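Gamma-glutamyltranspeptidase (Ggt) (Helicobacter pylori 26695, PDB 5BPK) probably hydrolyses gamma-glutamyl bonds of glutathione and related compounds and transfers the glutamyl group to acceptors, as an N-terminal nucleophile (Ntn) hydrolase. Local coordinates at residues 119-123 and 181-185; 85-89 and 104-109. All blocks are in the same frame, centred on the assembly; numbering follows the deposited sequence.

Contact 1: 119-123 and 181-185; sequences VSAPR and STDPR. With EDO (1,2-ethanediol), chain R; EDO (1,2-ethanediol), chain S; EDO (1,2-ethanediol), chain H.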
# COMPACT_ATOMS: atom_id res chain seq x y z
N VAL B 119 -12.51 -7.95 -8.45
CA VAL B 119 -11.49 -6.93 -8.75
C VAL B 119 -11.90 -5.95 -9.87
O VAL B 119 -11.70 -4.74 -9.75
CB VAL B 119 -10.13 -7.58 -9.07
CG1 VAL B 119 -9.12 -6.56 -9.60
CG2 VAL B 119 -9.57 -8.30 -7.82
N SER B 120 -12.46 -6.47 -10.96
CA SER B 120 -12.84 -5.62 -12.09
C SER B 120 -14.02 -4.70 -11.79
O SER B 120 -14.14 -3.63 -12.37
CB SER B 120 -13.16 -6.47 -13.32
OG SER B 120 -11.98 -7.08 -13.82
N ALA B 121 -14.90 -5.14 -10.89
CA ALA B 121 -16.14 -4.40 -10.58
C ALA B 121 -15.85 -2.93 -10.28
O ALA B 121 -14.90 -2.62 -9.54
CB ALA B 121 -16.87 -5.04 -9.41
N PRO B 122 -16.66 -2.02 -10.85
CA PRO B 122 -16.47 -0.60 -10.56
C PRO B 122 -16.52 -0.29 -9.07
O PRO B 122 -17.24 -0.94 -8.32
CB PRO B 122 -17.65 0.05 -11.29
CG PRO B 122 -17.81 -0.81 -12.51
CD PRO B 122 -17.62 -2.22 -11.96
N ARG B 123 -15.74 0.72 -8.67
CA ARG B 123 -15.54 1.09 -7.27
C ARG B 123 -16.05 2.49 -7.00
O ARG B 123 -16.01 3.34 -7.89
CB ARG B 123 -14.04 1.04 -6.94
CG ARG B 123 -13.51 -0.37 -6.87
CD ARG B 123 -11.96 -0.42 -6.92
NE ARG B 123 -11.55 -1.80 -7.18
CZ ARG B 123 -10.36 -2.20 -7.61
NH1 ARG B 123 -9.39 -1.34 -7.86
NH2 ARG B 123 -10.17 -3.49 -7.82
N SER B 181 -6.36 -12.78 -9.56
CA SER B 181 -6.68 -11.69 -10.45
C SER B 181 -5.72 -10.53 -10.27
O SER B 181 -5.41 -10.12 -9.14
CB SER B 181 -8.12 -11.22 -10.25
OG SER B 181 -8.49 -10.28 -11.26
N THR B 182 -5.24 -10.04 -11.40
CA THR B 182 -4.65 -8.72 -11.49
C THR B 182 -5.80 -7.72 -11.70
O THR B 182 -6.98 -8.09 -11.72
CB THR B 182 -3.64 -8.64 -12.64
OG1 THR B 182 -4.27 -9.01 -13.86
CG2 THR B 182 -2.46 -9.59 -12.38
N ASP B 183 -5.46 -6.44 -11.82
CA ASP B 183 -6.47 -5.41 -11.92
C ASP B 183 -6.43 -4.79 -13.32
O ASP B 183 -5.37 -4.34 -13.75
CB ASP B 183 -6.20 -4.33 -10.86
CG ASP B 183 -7.41 -3.45 -10.57
OD1 ASP B 183 -8.15 -3.07 -11.52
OD2 ASP B 183 -7.62 -3.12 -9.38
N PRO B 184 -7.58 -4.74 -14.02
CA PRO B 184 -7.57 -4.09 -15.33
C PRO B 184 -7.10 -2.63 -15.29
O PRO B 184 -6.65 -2.10 -16.30
CB PRO B 184 -9.04 -4.18 -15.79
CG PRO B 184 -9.82 -4.58 -14.61
CD PRO B 184 -8.89 -5.35 -13.72
N ARG B 185 -7.17 -2.00 -14.12
CA ARG B 185 -6.79 -0.58 -13.96
C ARG B 185 -5.29 -0.32 -14.00
O ARG B 185 -4.88 0.82 -14.11
CB ARG B 185 -7.33 -0.04 -12.63
CG ARG B 185 -8.83 -0.10 -12.49
CD ARG B 185 -9.24 0.09 -11.05
NE ARG B 185 -10.69 0.06 -10.86
CZ ARG B 185 -11.41 -1.05 -10.79
NH1 ARG B 185 -10.84 -2.24 -10.92
NH2 ARG B 185 -12.72 -0.97 -10.57
C1 EDO R . -19.42 2.03 -8.48
O1 EDO R . -20.55 2.12 -7.60
C2 EDO R . -19.07 3.42 -9.03
O2 EDO R . -17.90 3.42 -9.88
C1 EDO S . -8.34 -11.40 -14.87
O1 EDO S . -8.58 -10.24 -14.04
C2 EDO S . -7.39 -12.35 -14.16
O2 EDO S . -6.15 -11.71 -13.84
C1 EDO H . -12.96 -7.09 -18.44
O1 EDO H . -11.96 -6.61 -19.35
C2 EDO H . -12.40 -7.20 -17.02
O2 EDO H . -11.96 -8.54 -16.70

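Contact 2: 85-89 and 104-109; sequences VFLVV and VISNVI. With EDO (1,2-ethanediol), chain P; EDO (1,2-ethanediol), chain V.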
# COMPACT_ATOMS: atom_id res chain seq x y z
N VAL B 85 -6.64 -19.99 4.65
CA VAL B 85 -6.58 -18.87 3.70
C VAL B 85 -7.75 -18.96 2.73
O VAL B 85 -7.99 -20.02 2.12
CB VAL B 85 -5.24 -18.87 2.93
CG1 VAL B 85 -5.22 -17.78 1.85
CG2 VAL B 85 -4.07 -18.67 3.91
N PHE B 86 -8.48 -17.86 2.63
CA PHE B 86 -9.60 -17.70 1.69
C PHE B 86 -9.30 -16.61 0.66
O PHE B 86 -9.45 -16.83 -0.54
CB PHE B 86 -10.89 -17.42 2.47
CG PHE B 86 -12.10 -17.18 1.60
CD1 PHE B 86 -12.58 -18.18 0.77
CD2 PHE B 86 -12.78 -15.97 1.64
CE1 PHE B 86 -13.71 -17.97 -0.02
CE2 PHE B 86 -13.90 -15.74 0.85
CZ PHE B 86 -14.37 -16.75 0.02
N LEU B 87 -8.89 -15.43 1.13
CA LEU B 87 -8.48 -14.33 0.25
C LEU B 87 -7.15 -13.71 0.68
O LEU B 87 -6.88 -13.59 1.87
CB LEU B 87 -9.53 -13.22 0.22
CG LEU B 87 -10.93 -13.58 -0.29
CD1 LEU B 87 -11.94 -12.46 0.02
CD2 LEU B 87 -10.90 -13.89 -1.80
N VAL B 88 -6.35 -13.32 -0.30
CA VAL B 88 -5.15 -12.50 -0.10
C VAL B 88 -5.35 -11.28 -0.98
O VAL B 88 -5.50 -11.39 -2.20
CB VAL B 88 -3.86 -13.26 -0.47
CG1 VAL B 88 -2.62 -12.49 0.03
CG2 VAL B 88 -3.90 -14.68 0.10
N VAL B 89 -5.39 -10.10 -0.37
CA VAL B 89 -5.81 -8.91 -1.09
C VAL B 89 -5.13 -7.64 -0.57
O VAL B 89 -4.74 -7.55 0.58
CB VAL B 89 -7.35 -8.79 -1.05
CG1 VAL B 89 -7.83 -8.62 0.37
CG2 VAL B 89 -7.86 -7.69 -1.97
N VAL B 104 -13.53 -5.16 -2.74
CA VAL B 104 -13.15 -6.46 -3.29
C VAL B 104 -13.61 -7.57 -2.35
O VAL B 104 -14.22 -8.56 -2.78
CB VAL B 104 -11.64 -6.56 -3.56
CG1 VAL B 104 -11.24 -7.98 -3.98
CG2 VAL B 104 -11.23 -5.55 -4.63
N ILE B 105 -13.34 -7.40 -1.06
CA ILE B 105 -13.75 -8.38 -0.07
C ILE B 105 -15.28 -8.58 -0.03
O ILE B 105 -15.77 -9.71 -0.02
CB ILE B 105 -13.22 -8.03 1.34
CG1 ILE B 105 -11.69 -8.11 1.35
CG2 ILE B 105 -13.83 -8.97 2.39
CD1 ILE B 105 -11.05 -7.62 2.63
N SER B 106 -16.01 -7.47 0.01
CA SER B 106 -17.47 -7.50 0.01
C SER B 106 -18.00 -8.15 -1.26
O SER B 106 -18.96 -8.91 -1.21
CB SER B 106 -18.02 -6.08 0.15
OG SER B 106 -19.43 -6.03 -0.02
N ASN B 107 -17.40 -7.82 -2.40
CA ASN B 107 -17.86 -8.40 -3.67
C ASN B 107 -17.81 -9.93 -3.65
O ASN B 107 -18.71 -10.59 -4.17
CB ASN B 107 -17.06 -7.85 -4.84
CG ASN B 107 -17.41 -6.40 -5.17
OD1 ASN B 107 -18.46 -5.89 -4.77
ND2 ASN B 107 -16.52 -5.73 -5.92
N VAL B 108 -16.75 -10.49 -3.08
CA VAL B 108 -16.70 -11.93 -2.89
C VAL B 108 -17.72 -12.42 -1.84
O VAL B 108 -18.52 -13.32 -2.11
CB VAL B 108 -15.29 -12.40 -2.49
CG1 VAL B 108 -15.29 -13.93 -2.21
CG2 VAL B 108 -14.28 -12.04 -3.58
N ILE B 109 -17.64 -11.88 -0.62
CA ILE B 109 -18.42 -12.42 0.51
C ILE B 109 -19.92 -12.10 0.41
O ILE B 109 -20.77 -12.97 0.62
CB ILE B 109 -17.88 -11.94 1.86
CG1 ILE B 109 -16.50 -12.57 2.10
CG2 ILE B 109 -18.82 -12.30 3.00
CD1 ILE B 109 -15.73 -12.04 3.33
C1 EDO P . -4.07 -21.70 5.63
O1 EDO P . -4.75 -22.35 4.53
C2 EDO P . -3.32 -22.69 6.50
O2 EDO P . -3.57 -22.47 7.91
C1 EDO V . -20.65 -2.81 -0.39
O1 EDO V . -19.84 -3.64 -1.24
C2 EDO V . -21.40 -1.74 -1.17
O2 EDO V . -22.42 -2.36 -1.95

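Contact 1: 119-123 and 181-185
Asp183 OD2 is gripped by both terminal nitrogens of Arg123: NH1 at 2.9 Å reaches its syn lone pair, while NH2 comes from above the carboxylate plane, which stands at 89° to the guanidinium. Val164 N gives OD2 a further hydrogen bond, and Met161 O takes one from Arg123 NH1. The other oxygen, Asp183 OD1, accepts from Arg185 NH1 at 2.9 Å and from Arg185 N at 3.0 Å; the backbone bond makes an Asx turn of the loop that follows strand 176-181. One carboxylate thus serves two arginines, whose guanidinium groups lie face on face, centres 3.5 Å apart and planes at 10°. Such a stack of like charges is probably eased by Asp183 and by Glu136, which pairs with Arg185 NH2. In this Ntn-hydrolase domain the network joins that loop to the C-terminal end of helix 115-120, where Arg185 also binds two backbone carbonyls: NH1 bonds Val119 O at 2.9 Å and NH2 bonds Ala121 O, just past the helix, at 2.9 Å, the latter from above the carbonyl plane. Beside these charges Val119 CG1, anti to the backbone N (chi1 171°), approaches Thr182 O to 3.4 Å and also rests against Asp183 CG. Where Pro184 is exposed, its CD lies 4.3 Å from the same Val119 CG1.

Contact 2: 85-89 and 104-109
Strand 85-89 and helix 104-109 run nearly antiparallel, their axes 10.4 Å apart at closest approach and their directions at 157°, with Leu87 and Ile105 as the nearest pair of CA atoms. This is a helix laid on a beta-sheet, the layered packing of an Ntn hydrolase, and the strand is an inner one of the antiparallel sheet 77-81, 84-89, 166-171, 176-181. A classic beta bulge, in which Phe86 and Leu87 both face Val79, lets these two consecutive residues point toward the helix. The interface is wholly apolar. Phe86, with CG anti to its N (chi1 177°), brings CZ to 3.7 Å from Val108 CG1, while Ile109 CG1 sits at the edge of the ring, near its plane. Leu87 and Val108 meet tip to tip, Leu87 CD1 lying 4.2 Å from Val108 CB. Tyr274 of the neighbouring Ggt chain meets the Phe86 ring, and Ile115 of helix 115-120 touches both Leu87 and Val108. Farther along, the two methyls of Val89 split between helix residues: CG1 lies 4.0 Å from Ile105 CG1, and the Val89 and Val104 side chains slide past each other in opposite directions, with Val89 CG2 3.9 Å from Val104 CG1.

How the contacts relate
Both contacts are largely buried, but contact 2 is a hydrocarbon layer between sheet and helix, whereas contact 1 is a charged network tying loop to helix end, with Thr182 and Pro184 at its exposed margin. They hold successive elements: helix 96-109 supplies contact 2, and helix 115-120 leads into contact 1. The two meet directly, Val119 CG2 packing on Val104 CG1 at 4.2 Å and Ala121 CB lying 3.6 Å from Asn107 ND2. Arg123 NH2 likewise lies against Val104 CG2, so the polar cluster borders the apolar layer. Strands 84-89 and 176-181 belong to one sheet, with strand 166-171 between them.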